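Local coordinates for putative histidinol-phosphate aminotransferase (Erwinia carotovora atroseptica, PDB 3LY1), which binds pyridoxal 5'-phosphate and probably works as a transaminase of the histidinol-phosphate aminotransferase group, at residues P98-G103 and N152-I157; F294-L299 and W327-L332; V145-P150 and D161-W166; A181-V186 and L207-S212. One frame throughout, in Å; residues are numbered along the deposited sequence. Where two conformers were deposited one is given.

Contact 1. Residues P98-G103 and N152-I157. With PLP (pyridoxal-5'-phosphate), chain E; EDO (1,2-ethanediol), chain G; EDO (1,2-ethanediol), chain L.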
# COMPACT_ATOMS: atom_id res chain seq x y z
N PRO A 98 26.12 -4.68 2.33
CA PRO A 98 27.11 -3.82 2.99
C PRO A 98 26.64 -3.55 4.41
O PRO A 98 25.43 -3.52 4.65
CB PRO A 98 27.09 -2.52 2.17
CG PRO A 98 26.41 -2.88 0.89
CD PRO A 98 25.42 -3.94 1.25
N GLU A 99 27.57 -3.36 5.33
CA GLU A 99 27.23 -3.24 6.74
C GLU A 99 26.42 -1.95 6.97
O GLU A 99 25.58 -1.92 7.89
CB GLU A 99 28.49 -3.26 7.61
CG GLU A 99 28.20 -3.16 9.09
CD GLU A 99 29.39 -3.51 9.96
OE1 GLU A 99 30.51 -3.70 9.42
OE2 GLU A 99 29.19 -3.57 11.19
N LEU A 100 26.68 -0.93 6.16
CA LEU A 100 26.06 0.41 6.31
C LEU A 100 25.25 0.74 5.05
O LEU A 100 25.77 1.20 4.02
CB LEU A 100 27.10 1.51 6.55
CG LEU A 100 26.57 2.96 6.82
CD1 LEU A 100 25.92 3.02 8.22
CD2 LEU A 100 27.68 4.03 6.70
N THR A 101 23.94 0.51 5.14
CA THR A 101 23.04 0.70 4.04
C THR A 101 21.58 0.87 4.54
O THR A 101 21.34 0.98 5.75
CB THR A 101 23.17 -0.50 3.02
OG1 THR A 101 22.56 -0.10 1.80
CG2 THR A 101 22.52 -1.83 3.51
N TYR A 102 20.62 0.92 3.63
CA TYR A 102 19.21 1.09 3.99
C TYR A 102 18.68 -0.20 4.65
O TYR A 102 18.80 -1.29 4.06
CB TYR A 102 18.39 1.46 2.75
CG TYR A 102 16.98 1.88 3.07
CD1 TYR A 102 16.72 3.01 3.86
CD2 TYR A 102 15.90 1.16 2.59
CE1 TYR A 102 15.43 3.39 4.16
CE2 TYR A 102 14.61 1.52 2.89
CZ TYR A 102 14.37 2.65 3.66
OH TYR A 102 13.07 3.03 3.92
N GLY A 103 18.13 -0.05 5.87
CA GLY A 103 17.86 -1.20 6.75
C GLY A 103 16.67 -2.08 6.41
O GLY A 103 16.49 -3.14 7.03
N ASN A 152 22.14 4.95 0.85
CA ASN A 152 21.58 5.71 1.96
C ASN A 152 22.07 4.95 3.15
O ASN A 152 21.75 3.76 3.28
CB ASN A 152 20.04 5.74 1.86
CG ASN A 152 19.35 6.45 3.05
OD1 ASN A 152 20.01 7.03 3.91
ND2 ASN A 152 18.01 6.42 3.08
N PRO A 153 22.86 5.59 4.07
CA PRO A 153 23.02 7.00 4.37
C PRO A 153 24.23 7.71 3.80
O PRO A 153 24.30 8.92 3.92
CB PRO A 153 23.12 6.98 5.90
CG PRO A 153 23.92 5.77 6.15
CD PRO A 153 23.36 4.75 5.18
N THR A 154 25.17 6.98 3.18
CA THR A 154 26.47 7.58 2.81
C THR A 154 26.35 8.57 1.64
O THR A 154 27.13 9.48 1.55
CB THR A 154 27.50 6.52 2.40
OG1 THR A 154 26.97 5.76 1.29
CG2 THR A 154 27.86 5.57 3.59
N GLY A 155 25.39 8.35 0.75
CA GLY A 155 25.17 9.18 -0.45
C GLY A 155 26.01 8.84 -1.68
O GLY A 155 25.85 9.45 -2.73
N THR A 156 26.89 7.85 -1.57
CA THR A 156 27.84 7.55 -2.62
C THR A 156 27.27 6.58 -3.64
O THR A 156 26.33 5.84 -3.36
CB THR A 156 29.12 6.96 -2.04
OG1 THR A 156 28.80 5.82 -1.20
CG2 THR A 156 29.83 8.06 -1.19
N ILE A 157 27.86 6.59 -4.82
CA ILE A 157 27.59 5.57 -5.84
C ILE A 157 28.71 4.54 -5.91
O ILE A 157 29.86 4.80 -5.52
CB ILE A 157 27.35 6.19 -7.24
CG1 ILE A 157 28.56 6.98 -7.75
CG2 ILE A 157 26.06 7.04 -7.22
CD1 ILE A 157 29.58 6.15 -8.60
N1 PLP E . 14.98 2.89 -0.77
C2 PLP E . 15.82 3.81 -0.18
C2A PLP E . 17.30 3.70 -0.44
C3 PLP E . 15.27 4.79 0.64
O3 PLP E . 16.10 5.69 1.24
C4 PLP E . 13.87 4.82 0.87
C4A PLP E . 13.24 5.94 1.65
O4A PLP E . 13.75 6.18 2.73
C5 PLP E . 13.04 3.86 0.27
C6 PLP E . 13.63 2.89 -0.54
C5A PLP E . 11.54 3.84 0.49
O4P PLP E . 10.85 5.01 0.02
P PLP E . 9.35 4.92 -0.52
O1P PLP E . 8.56 3.84 0.16
O2P PLP E . 9.56 4.68 -1.99
O3P PLP E . 8.84 6.32 -0.23
C1 EDO G . 21.70 -2.25 7.08
O1 EDO G . 20.78 -3.32 7.32
C2 EDO G . 21.76 -1.18 8.19
O2 EDO G . 23.04 -0.47 8.15
C1 EDO L . 17.52 -3.88 11.74
O1 EDO L . 16.69 -4.97 11.33
C2 EDO L . 17.01 -2.65 10.99
O2 EDO L . 17.33 -2.82 9.61
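Apolar packing joins one end of this contact: L100 lays its CG 3.9 Å from CG of the P153 ring, and its CD2 branch presses on CG2 of T154 at 3.5 Å, tighter than usual for two methyls. The peptide bond between N152 and P153 is cis.

Backbone to backbone, the carbonyl of N152 faces the T101-Y102 peptide. The N of Y102 comes within 3.1 Å of N152 O, but the angle is too poor for a hydrogen bond; CA of T101 adds a CH···O approach to the same oxygen.

Aromatic and polar contacts gather on the cofactor. With CG anti to the backbone N (chi1 -170°), the Y102 ring lies over the pyridine, PLP C3 sitting 3.7 Å above the centre of one face. N152 passes obliquely by that ring, ND2 3.7 Å from CD1, and donates from ND2 to PLP O3 at 2.8 Å. Its OD1 accepts from R329, which helps fix the amide's rotation, with ND2 turned to the cofactor.

The two loops thus grip the pyridine by a face and by its phenolic oxygen, and the N152 bond would probably stabilise negative charge on O3.

Contact 2. Residues F294-L299 and W327-L332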
# COMPACT_ATOMS: atom_id res chain seq x y z
N PHE A 294 21.08 14.22 0.08
CA PHE A 294 21.56 14.25 1.47
C PHE A 294 23.09 14.13 1.52
O PHE A 294 23.69 13.70 0.54
CB PHE A 294 20.95 13.11 2.30
CG PHE A 294 21.13 11.73 1.65
CD1 PHE A 294 20.22 11.28 0.71
CD2 PHE A 294 22.19 10.92 2.00
CE1 PHE A 294 20.36 10.04 0.11
CE2 PHE A 294 22.34 9.65 1.43
CZ PHE A 294 21.43 9.22 0.47
N VAL A 295 23.70 14.51 2.64
CA VAL A 295 25.15 14.46 2.78
C VAL A 295 25.46 13.75 4.09
O VAL A 295 24.78 13.97 5.14
CB VAL A 295 25.77 15.91 2.77
CG1 VAL A 295 27.32 15.88 3.14
CG2 VAL A 295 25.53 16.61 1.45
N PHE A 296 26.45 12.87 4.02
CA PHE A 296 26.90 12.15 5.19
C PHE A 296 28.22 12.82 5.56
O PHE A 296 29.13 12.88 4.75
CB PHE A 296 27.06 10.66 4.86
CG PHE A 296 26.97 9.74 6.06
CD1 PHE A 296 25.82 9.68 6.84
CD2 PHE A 296 28.01 8.85 6.32
CE1 PHE A 296 25.72 8.76 7.90
CE2 PHE A 296 27.90 7.92 7.40
CZ PHE A 296 26.77 7.89 8.17
N HIS A 297 28.29 13.39 6.76
CA HIS A 297 29.53 14.03 7.24
C HIS A 297 29.89 13.65 8.67
O HIS A 297 29.04 13.17 9.45
CB HIS A 297 29.50 15.54 7.06
CG HIS A 297 28.64 16.30 8.03
ND1 HIS A 297 29.10 16.69 9.27
CD2 HIS A 297 27.40 16.83 7.91
CE1 HIS A 297 28.16 17.42 9.88
NE2 HIS A 297 27.12 17.52 9.07
N GLN A 298 31.17 13.86 8.97
CA GLN A 298 31.74 13.48 10.24
C GLN A 298 31.48 14.54 11.29
O GLN A 298 31.23 15.71 10.96
CB GLN A 298 33.26 13.26 10.07
CG GLN A 298 33.87 12.38 11.14
CD GLN A 298 35.38 12.16 10.93
OE1 GLN A 298 35.84 12.07 9.80
NE2 GLN A 298 36.12 12.08 12.02
N LEU A 299 31.49 14.11 12.55
CA LEU A 299 31.38 15.02 13.68
C LEU A 299 32.54 14.80 14.63
O LEU A 299 33.05 13.67 14.75
CB LEU A 299 30.08 14.79 14.44
CG LEU A 299 28.81 15.17 13.69
CD1 LEU A 299 27.54 14.66 14.41
CD2 LEU A 299 28.78 16.71 13.48
N TRP A 327 29.13 10.07 12.70
CA TRP A 327 28.71 10.67 11.41
C TRP A 327 27.24 11.02 11.49
O TRP A 327 26.49 10.40 12.28
CB TRP A 327 28.95 9.69 10.25
CG TRP A 327 30.42 9.48 9.95
CD1 TRP A 327 31.33 8.81 10.73
CD2 TRP A 327 31.15 9.98 8.83
NE1 TRP A 327 32.57 8.85 10.14
CE2 TRP A 327 32.48 9.56 8.98
CE3 TRP A 327 30.80 10.72 7.69
CZ2 TRP A 327 33.46 9.88 8.05
CZ3 TRP A 327 31.78 11.04 6.78
CH2 TRP A 327 33.10 10.61 6.96
N CYS A 328 26.84 12.03 10.73
CA CYS A 328 25.44 12.40 10.63
C CYS A 328 25.01 12.55 9.17
O CYS A 328 25.77 12.97 8.30
CB CYS A 328 25.14 13.69 11.41
SG CYS A 328 26.10 15.12 10.92
N ARG A 329 23.76 12.19 8.91
CA ARG A 329 23.17 12.32 7.61
C ARG A 329 22.26 13.52 7.67
O ARG A 329 21.31 13.57 8.48
CB ARG A 329 22.36 11.07 7.23
CG ARG A 329 21.93 11.13 5.74
CD ARG A 329 20.84 10.08 5.40
NE ARG A 329 19.59 10.43 6.08
CZ ARG A 329 18.56 9.62 6.22
NH1 ARG A 329 18.62 8.37 5.77
NH2 ARG A 329 17.48 10.06 6.86
N ILE A 330 22.58 14.51 6.84
CA ILE A 330 21.86 15.75 6.79
C ILE A 330 21.13 15.80 5.45
O ILE A 330 21.77 15.85 4.42
CB ILE A 330 22.83 16.96 6.79
CG1 ILE A 330 23.75 16.94 8.00
CG2 ILE A 330 22.04 18.26 6.69
CD1 ILE A 330 23.05 16.94 9.36
N SER A 331 19.80 15.77 5.45
CA SER A 331 19.09 15.92 4.15
C SER A 331 19.23 17.34 3.58
O SER A 331 19.41 18.34 4.29
CB SER A 331 17.60 15.48 4.23
OG SER A 331 17.49 14.24 4.97
N LEU A 332 19.12 17.44 2.28
CA LEU A 332 19.27 18.74 1.65
C LEU A 332 17.92 19.43 1.55
O LEU A 332 17.00 18.93 0.91
CB LEU A 332 19.98 18.61 0.32
CG LEU A 332 21.42 18.10 0.34
CD1 LEU A 332 21.99 17.95 -1.10
CD2 LEU A 332 22.33 18.99 1.19
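F296 and W327 meet through different first torsions: CG of F296 stands anti to the backbone N (chi1 -156°), while that of W327 is anti to the carbonyl carbon (chi1 -70°). The F296 ring thereby receives CB of W327 over one face, 3.9 Å from its centroid, and takes CB of R329 at its edge. The two ring systems are nearly parallel yet slid so far apart that they barely overlap. On the indole's six-membered ring sits Q298, its CB almost straight above the centre at 3.9 Å from the centroid.

Strands 294-298 and 327-331 form a two-stranded antiparallel sheet. V295 with I330 and H297 with C328 are its hydrogen-bonded pairs; the bond from I330 N to V295 O is 2.8 Å long and nearly straight at 174°.

V295, H297, C328 and I330 share the face away from F294, F296 and W327; V295 and H297 touch helix 259-283 and C328 touches helix 303-312. There SG of C328 rests over the H297 ring, 3.2 Å from NE2, while CG1 of I330 meets the ring's edge 3.6 Å from the same NE2. ND1 of H297 donates to O of Q298 at 2.9 Å, which helps set the ring's rotation. Returning to the face of F294, F296 and W327, R329 crosses the F294 ring obliquely, CD 3.8 Å from CD2; its guanidinium goes on to N152 and a bound citrate, probably from the crystallisation liquor.

Contact 3. Residues V145-P150 and D161-W166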
# COMPACT_ATOMS: atom_id res chain seq x y z
N VAL A 145 21.12 -10.33 -2.88
CA VAL A 145 22.11 -9.27 -2.71
C VAL A 145 21.31 -7.97 -2.85
O VAL A 145 20.60 -7.82 -3.82
CB VAL A 145 23.22 -9.30 -3.79
CG1 VAL A 145 24.23 -8.13 -3.55
CG2 VAL A 145 23.92 -10.66 -3.83
N TYR A 146 21.40 -7.07 -1.86
CA TYR A 146 20.65 -5.80 -1.89
C TYR A 146 21.65 -4.65 -1.97
O TYR A 146 22.41 -4.43 -1.02
CB TYR A 146 19.73 -5.71 -0.66
CG TYR A 146 18.98 -4.41 -0.48
CD1 TYR A 146 18.10 -3.95 -1.46
CD2 TYR A 146 19.13 -3.65 0.67
CE1 TYR A 146 17.41 -2.78 -1.31
CE2 TYR A 146 18.40 -2.47 0.86
CZ TYR A 146 17.57 -2.03 -0.16
OH TYR A 146 16.87 -0.85 -0.05
N LEU A 147 21.62 -3.95 -3.11
CA LEU A 147 22.57 -2.92 -3.48
C LEU A 147 21.81 -1.61 -3.69
O LEU A 147 21.03 -1.49 -4.61
CB LEU A 147 23.30 -3.29 -4.77
CG LEU A 147 24.11 -4.59 -4.82
CD1 LEU A 147 24.68 -4.78 -6.25
CD2 LEU A 147 25.23 -4.62 -3.76
N VAL A 148 22.02 -0.69 -2.78
CA VAL A 148 21.44 0.65 -2.87
C VAL A 148 22.44 1.56 -3.52
O VAL A 148 23.61 1.65 -3.07
CB VAL A 148 21.00 1.14 -1.46
CG1 VAL A 148 20.26 2.51 -1.60
CG2 VAL A 148 20.12 0.07 -0.77
N ASN A 149 21.99 2.28 -4.56
CA ASN A 149 22.89 2.99 -5.45
C ASN A 149 22.17 4.16 -6.06
O ASN A 149 21.38 3.96 -6.96
CB ASN A 149 23.36 2.08 -6.62
CG ASN A 149 24.64 2.58 -7.27
OD1 ASN A 149 25.47 3.25 -6.61
ND2 ASN A 149 24.79 2.31 -8.60
N PRO A 150 22.42 5.39 -5.57
CA PRO A 150 23.30 5.85 -4.49
C PRO A 150 22.89 5.28 -3.16
O PRO A 150 21.72 5.10 -2.94
CB PRO A 150 23.07 7.37 -4.47
CG PRO A 150 22.62 7.73 -5.83
CD PRO A 150 21.84 6.52 -6.31
N ASP A 161 30.89 -0.22 -13.66
CA ASP A 161 31.81 -1.24 -14.16
C ASP A 161 32.26 -2.23 -13.08
O ASP A 161 32.92 -3.22 -13.36
CB ASP A 161 32.98 -0.64 -14.95
CG ASP A 161 33.93 0.21 -14.12
OD1 ASP A 161 33.73 0.32 -12.88
OD2 ASP A 161 34.91 0.75 -14.72
N VAL A 162 31.91 -1.96 -11.83
CA VAL A 162 32.15 -2.86 -10.72
C VAL A 162 30.92 -3.77 -10.48
O VAL A 162 31.06 -4.96 -10.27
CB VAL A 162 32.50 -2.01 -9.49
CG1 VAL A 162 32.40 -2.82 -8.17
CG2 VAL A 162 33.87 -1.40 -9.69
N ILE A 163 29.72 -3.21 -10.56
CA ILE A 163 28.47 -3.99 -10.39
C ILE A 163 28.03 -4.84 -11.61
O ILE A 163 27.70 -6.03 -11.46
CB ILE A 163 27.31 -3.06 -9.95
CG1 ILE A 163 27.64 -2.50 -8.56
CG2 ILE A 163 25.97 -3.81 -9.94
CD1 ILE A 163 26.57 -1.60 -7.92
N GLU A 164 28.01 -4.23 -12.78
CA GLU A 164 27.49 -4.91 -13.99
C GLU A 164 28.17 -6.26 -14.32
O GLU A 164 27.46 -7.22 -14.63
CB GLU A 164 27.48 -4.01 -15.22
CG GLU A 164 26.51 -2.85 -15.13
CD GLU A 164 26.64 -1.84 -16.28
OE1 GLU A 164 27.50 -2.04 -17.18
OE2 GLU A 164 25.87 -0.85 -16.30
N PRO A 165 29.51 -6.35 -14.25
CA PRO A 165 30.10 -7.64 -14.60
C PRO A 165 29.83 -8.71 -13.58
O PRO A 165 29.81 -9.87 -13.94
CB PRO A 165 31.62 -7.36 -14.63
CG PRO A 165 31.76 -5.92 -14.74
CD PRO A 165 30.55 -5.33 -14.05
N TRP A 166 29.69 -8.34 -12.32
CA TRP A 166 29.27 -9.31 -11.30
C TRP A 166 27.89 -9.89 -11.64
O TRP A 166 27.72 -11.11 -11.66
CB TRP A 166 29.26 -8.66 -9.93
CG TRP A 166 28.90 -9.57 -8.78
CD1 TRP A 166 28.99 -10.94 -8.74
CD2 TRP A 166 28.43 -9.16 -7.50
NE1 TRP A 166 28.59 -11.39 -7.50
CE2 TRP A 166 28.24 -10.32 -6.72
CE3 TRP A 166 28.16 -7.91 -6.93
CZ2 TRP A 166 27.81 -10.27 -5.40
CZ3 TRP A 166 27.71 -7.87 -5.62
CH2 TRP A 166 27.54 -9.04 -4.88
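W166 and V145 come at each other from opposite directions, the far end of the indole against the branched end of the valine. CH2 of W166 is the atom that touches, 3.7 Å from CG1 of V145 and 4.1 Å from CG2, so both methyls meet the ring's far atom, obliquely. With CG anti to the backbone N (chi1 -178°), the indole is carried away from the helix toward the strand.

L147 is the second point of support. It reaches out to I163 tip to tip: CD1 of L147 lies 4.0 Å from CG2 of I163 and 4.1 Å from its CD1, fitting against both branches of the isoleucine. The same CD1 also comes loosely near CZ3 of W166, at 4.4 Å, so it lies between the two helix residues.

I163 carries the patch past the end of the strand: its CD1 approaches ND2 of N149 at 4.3 Å, a loose contact, while OD1 of N149 accepts a hydrogen bond from T158 N in the loop leading to the helix. All five residues are buried, and between the two segments the packing is essentially hydrocarbon.

In the fold this is the strand-to-helix step of the beta-alpha-beta unit made by strand 143-148, helix 160-168 and strand 174-179. The short segments 145-148 and 161-166 run roughly antiparallel, at 154°, their axes 12.2 Å apart at closest approach. W166 also meets F176 of strand 174-179 edge-to-face and touches L132 and K133 of helix 129-137, which packs beside helix 160-168 over the large sheet.

Contact 4. Residues A181-V186 and L207-S212. With PLP (pyridoxal-5'-phosphate), chain E.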
# COMPACT_ATOMS: atom_id res chain seq x y z
N ALA A 181 16.43 4.48 -5.73
CA ALA A 181 15.58 5.55 -5.19
C ALA A 181 16.11 6.93 -5.54
O ALA A 181 15.35 7.77 -5.99
CB ALA A 181 15.45 5.40 -3.65
N TYR A 182 17.42 7.16 -5.37
CA TYR A 182 17.98 8.51 -5.52
C TYR A 182 18.70 8.79 -6.84
O TYR A 182 19.44 9.77 -6.95
CB TYR A 182 18.92 8.83 -4.34
CG TYR A 182 18.26 8.68 -2.98
CD1 TYR A 182 17.46 9.67 -2.44
CD2 TYR A 182 18.44 7.53 -2.24
CE1 TYR A 182 16.83 9.48 -1.20
CE2 TYR A 182 17.84 7.36 -1.00
CZ TYR A 182 17.03 8.33 -0.49
OH TYR A 182 16.40 8.13 0.74
N ALA A 183 18.50 7.93 -7.83
CA ALA A 183 19.40 7.89 -9.00
C ALA A 183 19.33 9.15 -9.88
O ALA A 183 20.34 9.55 -10.43
CB ALA A 183 19.14 6.65 -9.85
N GLU A 184 18.19 9.80 -9.96
CA GLU A 184 18.09 11.00 -10.80
C GLU A 184 18.89 12.23 -10.32
O GLU A 184 19.14 13.16 -11.09
CB GLU A 184 16.62 11.38 -11.04
CG GLU A 184 15.83 10.35 -11.87
CD GLU A 184 15.20 9.20 -11.06
OE1 GLU A 184 15.51 9.03 -9.87
OE2 GLU A 184 14.39 8.45 -11.65
N PHE A 185 19.32 12.22 -9.07
CA PHE A 185 20.15 13.29 -8.53
C PHE A 185 21.63 13.15 -8.90
O PHE A 185 22.40 14.07 -8.67
CB PHE A 185 20.05 13.28 -7.00
CG PHE A 185 18.70 13.65 -6.47
CD1 PHE A 185 18.22 14.93 -6.58
CD2 PHE A 185 17.94 12.71 -5.80
CE1 PHE A 185 16.97 15.27 -6.07
CE2 PHE A 185 16.70 13.04 -5.29
CZ PHE A 185 16.21 14.32 -5.42
N VAL A 186 22.02 11.98 -9.43
CA VAL A 186 23.44 11.62 -9.56
C VAL A 186 24.15 12.51 -10.59
O VAL A 186 23.59 12.81 -11.65
CB VAL A 186 23.65 10.12 -9.93
CG1 VAL A 186 25.11 9.89 -10.30
CG2 VAL A 186 23.22 9.14 -8.75
N LEU A 207 15.10 -4.15 -10.16
CA LEU A 207 15.31 -2.73 -9.99
C LEU A 207 14.12 -2.16 -9.27
O LEU A 207 12.97 -2.37 -9.66
CB LEU A 207 15.44 -2.06 -11.34
CG LEU A 207 15.47 -0.54 -11.43
CD1 LEU A 207 16.61 0.04 -10.57
CD2 LEU A 207 15.60 -0.14 -12.88
N LEU A 208 14.40 -1.41 -8.23
CA LEU A 208 13.36 -0.72 -7.47
C LEU A 208 13.53 0.77 -7.65
O LEU A 208 14.67 1.31 -7.52
CB LEU A 208 13.44 -1.08 -6.01
CG LEU A 208 13.19 -2.53 -5.63
CD1 LEU A 208 13.42 -2.68 -4.18
CD2 LEU A 208 11.76 -3.06 -6.08
N LYS A 209 12.40 1.41 -7.93
CA LYS A 209 12.35 2.85 -8.08
C LYS A 209 11.12 3.42 -7.38
O LYS A 209 10.20 2.69 -6.99
CB LYS A 209 12.43 3.26 -9.57
CG LYS A 209 13.89 3.17 -10.13
CD LYS A 209 14.05 3.67 -11.56
CE LYS A 209 13.89 5.20 -11.63
NZ LYS A 209 15.08 5.95 -11.09
N THR A 210 11.14 4.73 -7.15
CA THR A 210 10.10 5.40 -6.36
C THR A 210 9.85 6.79 -6.93
O THR A 210 10.74 7.35 -7.54
CB THR A 210 10.49 5.51 -4.88
OG1 THR A 210 9.40 6.07 -4.13
CG2 THR A 210 11.75 6.34 -4.71
N PHE A 211 8.65 7.33 -6.73
CA PHE A 211 8.32 8.74 -7.02
C PHE A 211 8.56 9.67 -5.80
O PHE A 211 8.24 10.86 -5.83
CB PHE A 211 6.87 8.84 -7.49
CG PHE A 211 6.65 8.41 -8.92
CD1 PHE A 211 6.50 7.06 -9.27
CD2 PHE A 211 6.59 9.35 -9.91
CE1 PHE A 211 6.29 6.70 -10.61
CE2 PHE A 211 6.36 8.99 -11.25
CZ PHE A 211 6.21 7.67 -11.60
N SER A 212 9.08 9.11 -4.71
CA SER A 212 9.16 9.79 -3.43
C SER A 212 10.29 10.85 -3.38
O SER A 212 10.29 11.65 -2.47
CB SER A 212 9.37 8.78 -2.30
OG SER A 212 8.23 8.00 -2.04
N1 PLP E . 14.98 2.89 -0.77
C2 PLP E . 15.82 3.81 -0.18
C2A PLP E . 17.30 3.70 -0.44
C3 PLP E . 15.27 4.79 0.64
O3 PLP E . 16.10 5.69 1.24
C4 PLP E . 13.87 4.82 0.87
C4A PLP E . 13.24 5.94 1.65
O4A PLP E . 13.75 6.18 2.73
C5 PLP E . 13.04 3.86 0.27
C6 PLP E . 13.63 2.89 -0.54
C5A PLP E . 11.54 3.84 0.49
O4P PLP E . 10.85 5.01 0.02
P PLP E . 9.35 4.92 -0.52
O1P PLP E . 8.56 3.84 0.16
O2P PLP E . 9.56 4.68 -1.99
O3P PLP E . 8.84 6.32 -0.23
O HOH W 1 13.63 6.23 -7.92
O HOH W 2 12.23 7.97 -9.92
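T210 meets A181 across the contact, its CG2 3.9 Å from CA of A181, and the two residues line adjoining parts of the cofactor site. CB of A181 lies 3.8 Å from PLP C2. OG1 of T210 donates to the phosphate oxygen O2P at 2.6 Å, and OG of S212 donates to O3P at 2.5 Å. At the other end of PLP, OH of Y182 is hydrogen-bonded to O3 at 2.5 Å, with O3 near the plane of the tyrosine ring at its edge.

Several local features position this shell. OG1 of T210, anti to the backbone N (chi1 -175°), accepts from the N of S212 in an ST turn, which ties the two phosphate-binding hydroxyls into one short turn after strand 205-210. The methyl of A181 rests above one face of the Y182 ring, offset toward its rim, and F294 meets that ring edge-to-face.

Farther out, K209, in the conformer given, bends at chi3 and chi4 to bring NZ within 2.7 Å of OE2 of E184 in a salt bridge. NZ comes from above the carboxylate plane. Two waters help close the seam: one accepts from the N of T210 and is also hydrogen-bonded to O of A181, while the other reaches both OE2 of E184 and O of T210.

Phosphate and the phenolic O3 are thus held by hydroxyls from two neighbouring chain segments. S77, S78, D179 and R221 of the same chain, and Y48 of the second subunit, also hydrogen-bond PLP; the arginine probably offsets phosphate charge, and the tyrosine brings the dimer partner into the site.

Along the chain, contacts 1 and 3 interleave, since loop 152-157 lies between strand 143-148 and helix 160-168; contact 4 follows, then contact 2. Contacts 3 and 4 both reach the seven-stranded mixed sheet, their centres about 15 Å apart, and P150 packs against V186 between them. Contact 1 belongs to loops following two strands of that sheet, about 14 Å from contact 4 between centres, and both touch PLP. Contact 2 is the separate two-stranded sheet, about 12 Å from contact 1 centre to centre; N152 and R329 join the two. The cofactor site is thereby built from strand ends of the large sheet and connected to the small one.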